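Local atomic coordinates of ferulic acid esterase, AmCE1/Fae1A (Anaeromyces mucronatus, PDB entry 5CXX), a protein that probably hydrolyses feruloyl esters of plant cell-wall polysaccharides to release ferulic acid, using an alpha/beta-hydrolase fold. Residues L163-G166 with L172-Y175; K27-Y32 with M134-E139; D75-A80 with H253-I258; A103-T108 with F125-I130. All blocks are in the same frame, centred on the assembly; numbering follows the deposited sequence. Where two conformers were deposited one is given.

Contacts 1 and 4 are buried and contacts 2 and 3 only partly so. Contacts 2 and 4 both hold helix 125-140: contact 4 sets its first turns against a loop, and contact 2 its later turns against edge strand 26-33, with Y31 OH and E128 OE2 joining the two. The same helix packs against contact 1 through I126 and I165. Chemistry follows place. Contact 1, closest to the chain's centre, joins aliphatic groups and one water; contact 2 sets tyrosines beside water and sulfate; contact 4 mixes apolar packing with polar groups gathered round a shared asparagine. Contact 3, across the chain's centre from contacts 1 and 4, lays an aspartate on a tryptophan two residues after H253 of the ligand pocket.

Contact 1 of 4, residues L163-G166 with L172-Y175; sequences LYIG and LIGY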
loop_
_atom_site.group_PDB
_atom_site.type_symbol
_atom_site.label_atom_id
_atom_site.label_comp_id
_atom_site.label_asym_id
_atom_site.label_seq_id
_atom_site.Cartn_x
_atom_site.Cartn_y
_atom_site.Cartn_z
ATOM N N LEU A 163 2.973 -4.906 4.070
ATOM C CA LEU A 163 3.783 -5.134 5.268
ATOM C C LEU A 163 4.798 -6.264 5.041
ATOM O O LEU A 163 5.953 -6.170 5.472
ATOM C CB LEU A 163 2.893 -5.543 6.461
ATOM C CG LEU A 163 2.190 -4.347 7.090
ATOM C CD1 LEU A 163 1.040 -4.827 8.053
ATOM C CD2 LEU A 163 3.197 -3.473 7.902
ATOM N N TYR A 164 4.350 -7.323 4.352
ATOM C CA TYR A 164 5.245 -8.450 4.090
ATOM C C TYR A 164 6.452 -7.972 3.271
ATOM O O TYR A 164 7.615 -8.273 3.587
ATOM C CB TYR A 164 4.444 -9.542 3.353
ATOM C CG TYR A 164 5.270 -10.701 2.859
ATOM C CD1 TYR A 164 5.963 -11.515 3.751
ATOM C CD2 TYR A 164 5.242 -11.016 1.513
ATOM C CE1 TYR A 164 6.688 -12.606 3.278
ATOM C CE2 TYR A 164 5.979 -12.135 1.023
ATOM C CZ TYR A 164 6.710 -12.874 1.926
ATOM O OH TYR A 164 7.410 -13.979 1.459
ATOM N N ILE A 165 6.158 -7.279 2.166
ATOM C CA ILE A 165 7.247 -6.863 1.298
ATOM C C ILE A 165 8.099 -5.815 1.994
ATOM O O ILE A 165 9.356 -5.811 1.917
ATOM C CB ILE A 165 6.689 -6.344 -0.050
ATOM C CG1 ILE A 165 5.999 -7.474 -0.833
ATOM C CG2 ILE A 165 7.869 -5.735 -0.863
ATOM C CD1 ILE A 165 5.155 -6.897 -2.024
ATOM N N GLY A 166 7.452 -4.854 2.667
ATOM C CA GLY A 166 8.171 -3.739 3.312
ATOM C C GLY A 166 9.098 -4.219 4.424
ATOM O O GLY A 166 10.123 -3.546 4.670
ATOM N N LEU A 172 14.647 -2.111 -0.039
ATOM C CA LEU A 172 14.082 -1.470 -1.233
ATOM C C LEU A 172 12.994 -0.446 -0.909
ATOM O O LEU A 172 12.772 0.499 -1.717
ATOM C CB LEU A 172 13.489 -2.588 -2.133
ATOM C CG LEU A 172 14.505 -3.613 -2.620
ATOM C CD1 LEU A 172 13.740 -4.502 -3.632
ATOM C CD2 LEU A 172 15.720 -3.043 -3.332
ATOM N N ILE A 173 12.280 -0.665 0.208
ATOM C CA ILE A 173 11.064 0.074 0.535
ATOM C C ILE A 173 11.334 0.940 1.763
ATOM O O ILE A 173 11.502 0.395 2.879
ATOM C CB ILE A 173 9.907 -0.875 0.864
ATOM C CG1 ILE A 173 9.632 -1.975 -0.232
ATOM C CG2 ILE A 173 8.627 -0.067 1.117
ATOM C CD1 ILE A 173 9.374 -1.374 -1.620
ATOM N N GLY A 174 11.326 2.253 1.588
ATOM C CA GLY A 174 11.612 3.170 2.718
ATOM C C GLY A 174 10.364 3.396 3.586
ATOM O O GLY A 174 10.487 3.630 4.783
ATOM N N TYR A 175 9.151 3.361 3.009
ATOM C CA TYR A 175 7.929 3.796 3.695
ATOM C C TYR A 175 6.874 2.731 3.469
ATOM O O TYR A 175 6.611 2.395 2.288
ATOM C CB TYR A 175 7.401 5.164 3.137
ATOM C CG TYR A 175 8.436 6.242 3.214
ATOM C CD1 TYR A 175 9.434 6.355 2.219
ATOM C CD2 TYR A 175 8.462 7.132 4.301
ATOM C CE1 TYR A 175 10.397 7.328 2.325
ATOM C CE2 TYR A 175 9.420 8.099 4.384
ATOM C CZ TYR A 175 10.377 8.201 3.405
ATOM O OH TYR A 175 11.268 9.261 3.653
HETATM O O HOH W 1 10.580 -0.771 5.003
#
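The carbonyl oxygen I173 O takes a hydrogen bond from a water at 2.6 Å, and the same water donates to G166 O at 2.8 Å. Two acceptors that could not bond each other are thus joined through a molecule that offers each of them a hydrogen. One of these carbonyls belongs to the last turns of helix 157-168 and the other to the loop that follows, so the water bridges helix end and loop.

Beside this polar link the contact is aliphatic. The CB of I173 packs 4.1 Å from the CA of G166, so the loop side chain rests on the helix backbone, where glycine adds no bulk. With chi1 at -53° the CG1 of I173 stands beside its own backbone N and anti to the carbonyl carbon; this turns it to the CG2 of I165, 4.2 Å away, in loose van der Waals packing. Branched isoleucines suit both places, because each can fill more than one direction from CB: I173 also rests on T150 and L152 of strand 150-155, while I165 reaches L152 and, on helix 125-140, F125 and I126.

Strand 150-155, helix 157-168 and parallel strand 175-179 follow one another in the chain, and the two strands are neighbours in the sheet: this is the beta-alpha-beta crossover of the alpha/beta-hydrolase fold, closed here at its return loop.

Contact 2 of 4, residues K27-Y32 with M134-E139; sequences KKITYY and MPYMEE. With SO4 (sulfate ion), chain E.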
loop_
_atom_site.group_PDB
_atom_site.type_symbol
_atom_site.label_atom_id
_atom_site.label_comp_id
_atom_site.label_asym_id
_atom_site.label_seq_id
_atom_site.Cartn_x
_atom_site.Cartn_y
_atom_site.Cartn_z
ATOM N N LYS A 27 -3.395 6.773 -15.978
ATOM C CA LYS A 27 -3.259 6.174 -17.304
ATOM C C LYS A 27 -3.025 4.691 -17.134
ATOM O O LYS A 27 -2.106 4.296 -16.375
ATOM C CB LYS A 27 -2.081 6.779 -18.049
ATOM C CG LYS A 27 -1.803 6.136 -19.400
ATOM C CD LYS A 27 -2.763 6.582 -20.474
ATOM C CE LYS A 27 -2.455 5.890 -21.819
ATOM N NZ LYS A 27 -2.440 4.400 -21.557
ATOM N N LYS A 28 -3.820 3.864 -17.826
ATOM C CA LYS A 28 -3.631 2.429 -17.679
ATOM C C LYS A 28 -2.582 1.894 -18.644
ATOM O O LYS A 28 -2.649 2.132 -19.886
ATOM C CB LYS A 28 -4.959 1.681 -17.878
ATOM C CG LYS A 28 -4.826 0.208 -17.394
ATOM C CD LYS A 28 -6.198 -0.519 -17.363
ATOM C CE LYS A 28 -7.130 0.075 -16.288
ATOM N NZ LYS A 28 -8.325 -0.837 -16.134
ATOM N N ILE A 29 -1.571 1.278 -18.051
ATOM C CA ILE A 29 -0.435 0.754 -18.767
ATOM C C ILE A 29 -0.515 -0.758 -18.866
ATOM O O ILE A 29 -0.801 -1.449 -17.862
ATOM C CB ILE A 29 0.890 1.169 -18.011
ATOM C CG1 ILE A 29 1.002 2.713 -17.914
ATOM C CG2 ILE A 29 2.137 0.497 -18.647
ATOM C CD1 ILE A 29 0.802 3.419 -19.220
ATOM N N THR A 30 -0.256 -1.311 -20.058
ATOM C CA THR A 30 -0.191 -2.746 -20.296
ATOM C C THR A 30 1.271 -3.118 -20.482
ATOM O O THR A 30 1.974 -2.447 -21.286
ATOM C CB THR A 30 -1.033 -3.116 -21.563
ATOM O OG1 THR A 30 -2.374 -2.649 -21.348
ATOM C CG2 THR A 30 -1.126 -4.621 -21.730
ATOM N N TYR A 31 1.739 -4.144 -19.779
ATOM C CA TYR A 31 3.173 -4.465 -19.795
ATOM C C TYR A 31 3.336 -5.978 -19.602
ATOM O O TYR A 31 2.446 -6.666 -19.035
ATOM C CB TYR A 31 3.974 -3.703 -18.694
ATOM C CG TYR A 31 3.584 -4.158 -17.303
ATOM C CD1 TYR A 31 2.436 -3.633 -16.682
ATOM C CD2 TYR A 31 4.326 -5.157 -16.656
ATOM C CE1 TYR A 31 2.016 -4.102 -15.366
ATOM C CE2 TYR A 31 3.946 -5.598 -15.354
ATOM C CZ TYR A 31 2.776 -5.097 -14.764
ATOM O OH TYR A 31 2.463 -5.596 -13.505
ATOM N N TYR A 32 4.430 -6.539 -20.096
ATOM C CA TYR A 32 4.569 -7.997 -19.986
ATOM C C TYR A 32 5.313 -8.377 -18.702
ATOM O O TYR A 32 6.359 -7.810 -18.452
ATOM C CB TYR A 32 5.320 -8.587 -21.224
ATOM C CG TYR A 32 5.352 -10.101 -21.202
ATOM C CD1 TYR A 32 4.271 -10.858 -21.665
ATOM C CD2 TYR A 32 6.421 -10.791 -20.621
ATOM C CE1 TYR A 32 4.269 -12.231 -21.547
ATOM C CE2 TYR A 32 6.448 -12.123 -20.500
ATOM C CZ TYR A 32 5.333 -12.899 -20.981
ATOM O OH TYR A 32 5.355 -14.266 -20.889
ATOM N N MET A 134 9.035 -2.510 -10.721
ATOM C CA MET A 134 10.037 -1.505 -10.387
ATOM C C MET A 134 11.002 -1.249 -11.536
ATOM O O MET A 134 11.273 -0.086 -11.885
ATOM C CB MET A 134 10.798 -1.890 -9.105
ATOM C CG MET A 134 9.978 -1.590 -7.930
ATOM S SD MET A 134 10.798 -2.208 -6.454
ATOM C CE MET A 134 11.820 -0.803 -6.101
ATOM N N PRO A 135 11.520 -2.320 -12.207
ATOM C CA PRO A 135 12.360 -2.023 -13.388
ATOM C C PRO A 135 11.570 -1.317 -14.507
ATOM O O PRO A 135 12.111 -0.450 -15.197
ATOM C CB PRO A 135 12.838 -3.416 -13.847
ATOM C CG PRO A 135 12.799 -4.254 -12.558
ATOM C CD PRO A 135 11.633 -3.744 -11.784
ATOM N N TYR A 136 10.298 -1.671 -14.702
ATOM C CA TYR A 136 9.519 -0.982 -15.738
ATOM C C TYR A 136 9.469 0.526 -15.456
ATOM O O TYR A 136 9.664 1.362 -16.328
ATOM C CB TYR A 136 8.111 -1.574 -15.762
ATOM C CG TYR A 136 7.296 -1.007 -16.914
ATOM C CD1 TYR A 136 6.624 0.217 -16.771
ATOM C CD2 TYR A 136 7.183 -1.705 -18.131
ATOM C CE1 TYR A 136 5.891 0.771 -17.862
ATOM C CE2 TYR A 136 6.459 -1.179 -19.183
ATOM C CZ TYR A 136 5.841 0.065 -19.047
ATOM O OH TYR A 136 5.142 0.572 -20.136
ATOM N N MET A 137 9.163 0.858 -14.203
ATOM C CA MET A 137 9.045 2.279 -13.837
ATOM C C MET A 137 10.346 2.996 -14.062
ATOM O O MET A 137 10.328 4.132 -14.557
ATOM C CB MET A 137 8.620 2.430 -12.355
ATOM C CG MET A 137 7.175 1.948 -12.093
ATOM S SD MET A 137 5.914 2.751 -13.153
ATOM C CE MET A 137 6.090 4.490 -12.593
ATOM N N GLU A 138 11.460 2.344 -13.699
ATOM C CA GLU A 138 12.803 2.992 -13.888
ATOM C C GLU A 138 13.113 3.216 -15.367
ATOM O O GLU A 138 13.706 4.238 -15.777
ATOM C CB GLU A 138 13.908 2.154 -13.227
ATOM C CG GLU A 138 15.210 3.022 -13.152
ATOM C CD GLU A 138 16.371 2.383 -12.406
ATOM O OE1 GLU A 138 16.168 1.351 -11.738
ATOM O OE2 GLU A 138 17.505 2.950 -12.489
ATOM N N GLU A 139 12.676 2.284 -16.204
ATOM C CA GLU A 139 12.962 2.391 -17.642
ATOM C C GLU A 139 12.085 3.412 -18.352
ATOM O O GLU A 139 12.522 4.004 -19.360
ATOM C CB GLU A 139 12.774 1.001 -18.262
ATOM C CG GLU A 139 12.949 0.891 -19.800
ATOM C CD GLU A 139 14.386 1.169 -20.276
ATOM O OE1 GLU A 139 15.339 0.577 -19.714
ATOM O OE2 GLU A 139 14.560 1.943 -21.250
HETATM S S SO4 E . 6.951 -4.251 -22.165
HETATM O O1 SO4 E . 7.890 -4.204 -21.002
HETATM O O2 SO4 E . 5.848 -5.126 -21.896
HETATM O O3 SO4 E . 7.728 -4.788 -23.276
HETATM O O4 SO4 E . 6.390 -2.936 -22.565
HETATM O O HOH W 2 4.276 -1.325 -21.901
#
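Y136 carries the helix side of this contact, meeting I29 and Y31 of the edge strand. Before it in sequence, M134 turns to Y60 of strand 58-62, and P135, whose nitrogen has no hydrogen to give, kinks the helix. At Y136 the CG lies anti to the backbone N (chi1 -174°), which sends the ring out from the helix toward the strand. Its OH lies 3.4 Å from I29 CG2, a methyl small enough to pack against the phenol end. Y136 CE2 is 3.6 Å from Y31 CB, and the Y31 ring turns its edge to the face of Y136 in an edge-to-face pair, centroids 5.7 Å apart and planes at 50°.

The hydroxyl of Y136 donates to a water at 2.7 Å; that water in turn donates to T30 O and to sulfate O4. The sulfate, probably from the crystallisation liquor, is also held at O2 by Y32 N, 2.7 Å away. With an alanine in place of Y136, I29 CG2 and Y31 CB would probably lose the ring that packs on them, and the water its hydroxyl donor. M137 then turns to Y60, as M134 does, and E139 N closes a helical bond to P135 O.

Helix 125-140 therefore covers the outermost strand, 26-33, at the antiparallel end of the mixed sheet that forms the core of the alpha/beta-hydrolase fold.

Contact 3 of 4, residues D75-A80 with H253-I258; sequences DDSTLA and HDWNAI. With FER (3-(4-hydroxy-3-methoxyphenyl)-2-propenoic acid), chain D.
With chi1 at 170°, the CG of D75 extends away from its backbone N, while chi1 of -81° in W255 sets CG beside that residue's N; together these torsions slide the aspartate over the indole. The CB of D75 lies 3.3 Å from the centroid of the six-membered ring of W255, a CH-pi contact over the face, and the carboxylate lies over the same face, its carbon near CD2 and its plane turned 22° from the ring. On the opposite face I258 CD1 is offset toward the rim, so the indole is sandwiched. A wide flat ring suits this place because it offers a face to each. A valine in place of W255 would probably open a gap between D75 and I258.

D75 OD1 is gripped twice: by S77 OG at 2.7 Å on the anti side, and by S77 N at 2.8 Å from above the carboxylate plane, a capping bond at the start of helix 77-87. OD2 pairs with R15, which also meets N256, and these donors together would probably favour the ionised form of D75. S77 OG also approaches W255 CZ3 at 3.5 Å.

The other helix has its own cap: D254, at the N-cap, accepts from A257 N at 3.0 Å through OD1. Just before it, H253, in the conformer described, points its NE2 to O2 of ferulic acid at 3.4 Å in a weak bond, with O2 at the ring's edge. NE2 also bonds S156 and ND1 bonds D222, an arrangement consistent with the Ser-His-Asp catalytic triad of an alpha/beta-hydrolase.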
loop_
_atom_site.group_PDB
_atom_site.type_symbol
_atom_site.label_atom_id
_atom_site.label_comp_id
_atom_site.label_asym_id
_atom_site.label_seq_id
_atom_site.Cartn_x
_atom_site.Cartn_y
_atom_site.Cartn_z
ATOM N N ASP A 75 -12.914 5.826 -4.986
ATOM C CA ASP A 75 -13.196 6.955 -4.100
ATOM C C ASP A 75 -12.113 7.987 -4.429
ATOM O O ASP A 75 -10.965 7.590 -4.687
ATOM C CB ASP A 75 -13.105 6.516 -2.603
ATOM C CG ASP A 75 -13.156 7.674 -1.652
ATOM O OD1 ASP A 75 -12.084 8.172 -1.298
ATOM O OD2 ASP A 75 -14.264 8.046 -1.217
ATOM N N ASP A 76 -12.441 9.261 -4.371
ATOM C CA ASP A 76 -11.469 10.297 -4.810
ATOM C C ASP A 76 -10.315 10.504 -3.814
ATOM O O ASP A 76 -9.412 11.291 -4.122
ATOM C CB ASP A 76 -12.206 11.631 -5.037
ATOM C CG ASP A 76 -12.869 11.700 -6.379
ATOM O OD1 ASP A 76 -12.746 10.748 -7.200
ATOM O OD2 ASP A 76 -13.511 12.746 -6.672
ATOM N N SER A 77 -10.288 9.825 -2.650
ATOM C CA SER A 77 -9.184 10.069 -1.726
ATOM C C SER A 77 -7.829 9.774 -2.347
ATOM O O SER A 77 -6.880 10.452 -2.008
ATOM C CB SER A 77 -9.336 9.237 -0.432
ATOM O OG SER A 77 -9.470 7.854 -0.763
ATOM N N THR A 78 -7.720 8.772 -3.221
ATOM C CA THR A 78 -6.392 8.384 -3.710
ATOM C C THR A 78 -5.772 9.515 -4.510
ATOM O O THR A 78 -4.575 9.850 -4.353
ATOM C CB THR A 78 -6.517 7.099 -4.568
ATOM O OG1 THR A 78 -7.017 6.059 -3.702
ATOM C CG2 THR A 78 -5.170 6.635 -5.200
ATOM N N LEU A 79 -6.561 10.053 -5.442
ATOM C CA LEU A 79 -6.073 11.186 -6.251
ATOM C C LEU A 79 -6.080 12.499 -5.494
ATOM O O LEU A 79 -5.268 13.380 -5.816
ATOM C CB LEU A 79 -6.953 11.363 -7.516
ATOM C CG LEU A 79 -6.922 10.201 -8.495
ATOM C CD1 LEU A 79 -7.978 10.441 -9.613
ATOM C CD2 LEU A 79 -5.503 10.014 -9.088
ATOM N N ALA A 80 -6.989 12.688 -4.542
ATOM C CA ALA A 80 -7.105 14.041 -3.945
ATOM C C ALA A 80 -6.100 14.283 -2.828
ATOM O O ALA A 80 -5.588 15.397 -2.697
ATOM C CB ALA A 80 -8.521 14.284 -3.404
ATOM N N HIS A 253 -14.646 -1.900 7.314
ATOM C CA HIS A 253 -13.764 -2.171 6.172
ATOM C C HIS A 253 -14.185 -1.199 5.044
ATOM O O HIS A 253 -14.951 -1.552 4.136
ATOM C CB HIS A 253 -13.898 -3.649 5.740
ATOM C CG HIS A 253 -12.611 -4.291 5.264
ATOM N ND1 HIS A 253 -11.431 -4.286 5.998
ATOM C CD2 HIS A 253 -12.337 -4.959 4.115
ATOM C CE1 HIS A 253 -10.500 -4.926 5.333
ATOM N NE2 HIS A 253 -11.029 -5.348 4.180
ATOM N N ASP A 254 -13.758 0.059 5.162
ATOM C CA ASP A 254 -14.386 1.092 4.336
ATOM C C ASP A 254 -13.446 2.258 4.027
ATOM O O ASP A 254 -12.261 2.289 4.454
ATOM C CB ASP A 254 -15.690 1.603 5.046
ATOM C CG ASP A 254 -15.435 2.320 6.388
ATOM O OD1 ASP A 254 -14.404 2.984 6.597
ATOM O OD2 ASP A 254 -16.291 2.210 7.326
ATOM N N TRP A 255 -14.004 3.227 3.288
ATOM C CA TRP A 255 -13.157 4.306 2.790
ATOM C C TRP A 255 -12.831 5.316 3.889
ATOM O O TRP A 255 -11.901 6.113 3.706
ATOM C CB TRP A 255 -13.861 5.001 1.612
ATOM C CG TRP A 255 -13.661 4.229 0.345
ATOM C CD1 TRP A 255 -14.613 3.488 -0.359
ATOM C CD2 TRP A 255 -12.460 4.186 -0.444
ATOM N NE1 TRP A 255 -14.055 2.950 -1.478
ATOM C CE2 TRP A 255 -12.746 3.369 -1.574
ATOM C CE3 TRP A 255 -11.177 4.754 -0.309
ATOM C CZ2 TRP A 255 -11.804 3.116 -2.569
ATOM C CZ3 TRP A 255 -10.220 4.479 -1.320
ATOM C CH2 TRP A 255 -10.561 3.674 -2.426
ATOM N N ASN A 256 -13.590 5.313 5.003
ATOM C CA ASN A 256 -13.135 6.118 6.156
ATOM C C ASN A 256 -11.814 5.581 6.705
ATOM O O ASN A 256 -10.906 6.393 6.983
ATOM C CB ASN A 256 -14.242 6.183 7.236
ATOM C CG ASN A 256 -15.434 7.067 6.805
ATOM O OD1 ASN A 256 -15.243 8.037 6.053
ATOM N ND2 ASN A 256 -16.669 6.745 7.271
ATOM N N ALA A 257 -11.692 4.255 6.857
ATOM C CA ALA A 257 -10.436 3.676 7.382
ATOM C C ALA A 257 -9.308 3.859 6.360
ATOM O O ALA A 257 -8.176 4.199 6.734
ATOM C CB ALA A 257 -10.617 2.228 7.727
ATOM N N ILE A 258 -9.623 3.689 5.072
ATOM C CA ILE A 258 -8.605 3.846 4.051
ATOM C C ILE A 258 -8.129 5.278 3.975
ATOM O O ILE A 258 -6.916 5.507 4.007
ATOM C CB ILE A 258 -9.136 3.433 2.661
ATOM C CG1 ILE A 258 -9.456 1.914 2.662
ATOM C CG2 ILE A 258 -8.083 3.789 1.561
ATOM C CD1 ILE A 258 -10.301 1.504 1.464
HETATM C C4 FER D . -9.076 -13.563 5.301
HETATM C C5 FER D . -10.099 -12.578 5.418
HETATM C C6 FER D . -10.041 -11.452 4.650
HETATM C C3 FER D . -7.984 -13.303 4.453
HETATM C C2 FER D . -7.921 -12.192 3.655
HETATM C C1 FER D . -8.931 -11.254 3.763
HETATM C C10 FER D . -5.875 -13.908 3.765
HETATM C C7 FER D . -8.868 -10.057 2.876
HETATM C C8 FER D . -9.905 -9.242 2.618
HETATM C C9 FER D . -9.680 -8.052 1.687
HETATM O O1 FER D . -8.562 -7.819 1.128
HETATM O O2 FER D . -10.660 -7.300 1.445
HETATM O O4 FER D . -9.029 -14.721 6.016
HETATM O O3 FER D . -7.055 -14.301 4.458
#

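Contact 4 of 4, residues A103-T108 with F125-I130; sequences APKPGT and FINELI
E128 and A103 meet where a loop of the alpha/beta-hydrolase fold, between strand 95-99 and helix 116-123, lies against the start of helix 125-140. From its root outward, E128 first sets CB 3.9 Å from A103 CB, a methyl that suits so close an approach of loop and helix. CG runs on in extended fashion from the backbone N (chi1 179°), and a bend at chi2 (66°) then swings the carboxylate away to partners beyond the loop. There OE1 bonds S33 OG and OE2 bonds Y31 OH, so both oxygens of this buried acid are hydrogen-bonded to hydroxyl groups.

A103 CB also touches F125, whose CD1 presents the ring edge to it at 4.4 Å. Farther out, the bent chain of K105 brings NZ to 4.1 Å from N127 ND2. Both are donors, and they lie near each other because both bond to the side-chain oxygen of N124.

The loop then reverses in a type II turn from K105 to T108. P106 fits its second position, and G107 takes the positive phi of the third, where a CB would be jammed against P106 O. K105 O accepts T108 N at 3.0 Å and, in its carbonyl plane on a lone pair, T108 OG1 at 2.7 Å.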
loop_
_atom_site.group_PDB
_atom_site.type_symbol
_atom_site.label_atom_id
_atom_site.label_comp_id
_atom_site.label_asym_id
_atom_site.label_seq_id
_atom_site.Cartn_x
_atom_site.Cartn_y
_atom_site.Cartn_z
ATOM N N ALA A 103 -0.975 -11.753 -8.734
ATOM C CA ALA A 103 0.052 -12.120 -9.714
ATOM C C ALA A 103 0.480 -13.573 -9.594
ATOM O O ALA A 103 1.619 -13.874 -9.277
ATOM C CB ALA A 103 1.290 -11.170 -9.508
ATOM N N PRO A 104 -0.411 -14.516 -9.854
ATOM C CA PRO A 104 -0.088 -15.941 -9.728
ATOM C C PRO A 104 0.890 -16.416 -10.789
ATOM O O PRO A 104 0.834 -15.991 -11.976
ATOM C CB PRO A 104 -1.480 -16.636 -9.950
ATOM C CG PRO A 104 -2.177 -15.632 -10.933
ATOM C CD PRO A 104 -1.782 -14.264 -10.337
ATOM N N LYS A 105 1.750 -17.365 -10.391
ATOM C CA LYS A 105 2.568 -18.135 -11.328
ATOM C C LYS A 105 1.651 -18.887 -12.306
ATOM O O LYS A 105 0.599 -19.315 -11.870
ATOM C CB LYS A 105 3.417 -19.133 -10.550
ATOM C CG LYS A 105 4.335 -18.454 -9.509
ATOM C CD LYS A 105 5.155 -19.559 -8.798
ATOM C CE LYS A 105 6.618 -19.125 -8.565
ATOM N NZ LYS A 105 6.787 -18.029 -7.557
ATOM N N PRO A 106 2.057 -19.141 -13.554
ATOM C CA PRO A 106 1.170 -19.964 -14.416
ATOM C C PRO A 106 0.843 -21.303 -13.826
ATOM O O PRO A 106 1.700 -21.949 -13.177
ATOM C CB PRO A 106 1.980 -20.186 -15.708
ATOM C CG PRO A 106 2.916 -19.073 -15.713
ATOM C CD PRO A 106 3.216 -18.622 -14.305
ATOM N N GLY A 107 -0.402 -21.724 -14.030
ATOM C CA GLY A 107 -0.892 -22.987 -13.519
ATOM C C GLY A 107 -1.530 -22.768 -12.147
ATOM O O GLY A 107 -2.210 -23.703 -11.659
ATOM N N THR A 108 -1.406 -21.577 -11.554
ATOM C CA THR A 108 -1.959 -21.404 -10.214
ATOM C C THR A 108 -3.003 -20.334 -10.127
ATOM O O THR A 108 -3.492 -20.056 -9.020
ATOM C CB THR A 108 -0.896 -21.095 -9.173
ATOM O OG1 THR A 108 -0.408 -19.760 -9.366
ATOM C CG2 THR A 108 0.228 -22.056 -9.323
ATOM N N PHE A 125 3.180 -11.370 -5.449
ATOM C CA PHE A 125 3.351 -9.999 -5.869
ATOM C C PHE A 125 4.720 -9.433 -5.443
ATOM O O PHE A 125 5.221 -8.535 -6.129
ATOM C CB PHE A 125 2.221 -9.097 -5.306
ATOM C CG PHE A 125 2.293 -7.698 -5.895
ATOM C CD1 PHE A 125 1.940 -7.492 -7.234
ATOM C CD2 PHE A 125 2.764 -6.627 -5.150
ATOM C CE1 PHE A 125 2.088 -6.232 -7.821
ATOM C CE2 PHE A 125 2.892 -5.395 -5.711
ATOM C CZ PHE A 125 2.536 -5.163 -7.056
ATOM N N ILE A 126 5.336 -10.004 -4.405
ATOM C CA ILE A 126 6.703 -9.548 -4.078
ATOM C C ILE A 126 7.634 -9.723 -5.284
ATOM O O ILE A 126 8.434 -8.846 -5.589
ATOM C CB ILE A 126 7.245 -10.270 -2.831
ATOM C CG1 ILE A 126 8.607 -9.662 -2.417
ATOM C CG2 ILE A 126 7.450 -11.802 -3.094
ATOM C CD1 ILE A 126 9.010 -10.166 -0.987
ATOM N N ASN A 127 7.460 -10.779 -6.065
ATOM C CA ASN A 127 8.270 -11.000 -7.234
ATOM C C ASN A 127 7.852 -10.079 -8.411
ATOM O O ASN A 127 8.713 -9.518 -9.102
ATOM C CB ASN A 127 8.197 -12.490 -7.664
ATOM C CG ASN A 127 8.776 -13.378 -6.579
ATOM O OD1 ASN A 127 9.893 -13.088 -6.133
ATOM N ND2 ASN A 127 8.019 -14.359 -6.068
ATOM N N GLU A 128 6.536 -9.903 -8.580
ATOM C CA GLU A 128 6.014 -8.978 -9.627
ATOM C C GLU A 128 6.534 -7.568 -9.395
ATOM O O GLU A 128 7.034 -6.935 -10.326
ATOM C CB GLU A 128 4.465 -8.972 -9.600
ATOM C CG GLU A 128 3.832 -8.007 -10.639
ATOM C CD GLU A 128 4.123 -8.470 -12.075
ATOM O OE1 GLU A 128 4.546 -9.637 -12.281
ATOM O OE2 GLU A 128 3.952 -7.648 -13.003
ATOM N N LEU A 129 6.493 -7.128 -8.136
ATOM C CA LEU A 129 6.898 -5.740 -7.859
ATOM C C LEU A 129 8.417 -5.574 -8.132
ATOM O O LEU A 129 8.848 -4.637 -8.806
ATOM C CB LEU A 129 6.510 -5.385 -6.408
ATOM C CG LEU A 129 6.998 -3.954 -6.026
ATOM C CD1 LEU A 129 6.214 -2.881 -6.775
ATOM C CD2 LEU A 129 6.829 -3.770 -4.479
ATOM N N ILE A 130 9.224 -6.479 -7.548
ATOM C CA ILE A 130 10.690 -6.260 -7.538
ATOM C C ILE A 130 11.322 -6.608 -8.875
ATOM O O ILE A 130 12.224 -5.890 -9.345
ATOM C CB ILE A 130 11.307 -7.078 -6.362
ATOM C CG1 ILE A 130 10.814 -6.434 -5.059
ATOM C CG2 ILE A 130 12.821 -7.132 -6.474
ATOM C CD1 ILE A 130 11.157 -7.310 -3.797
#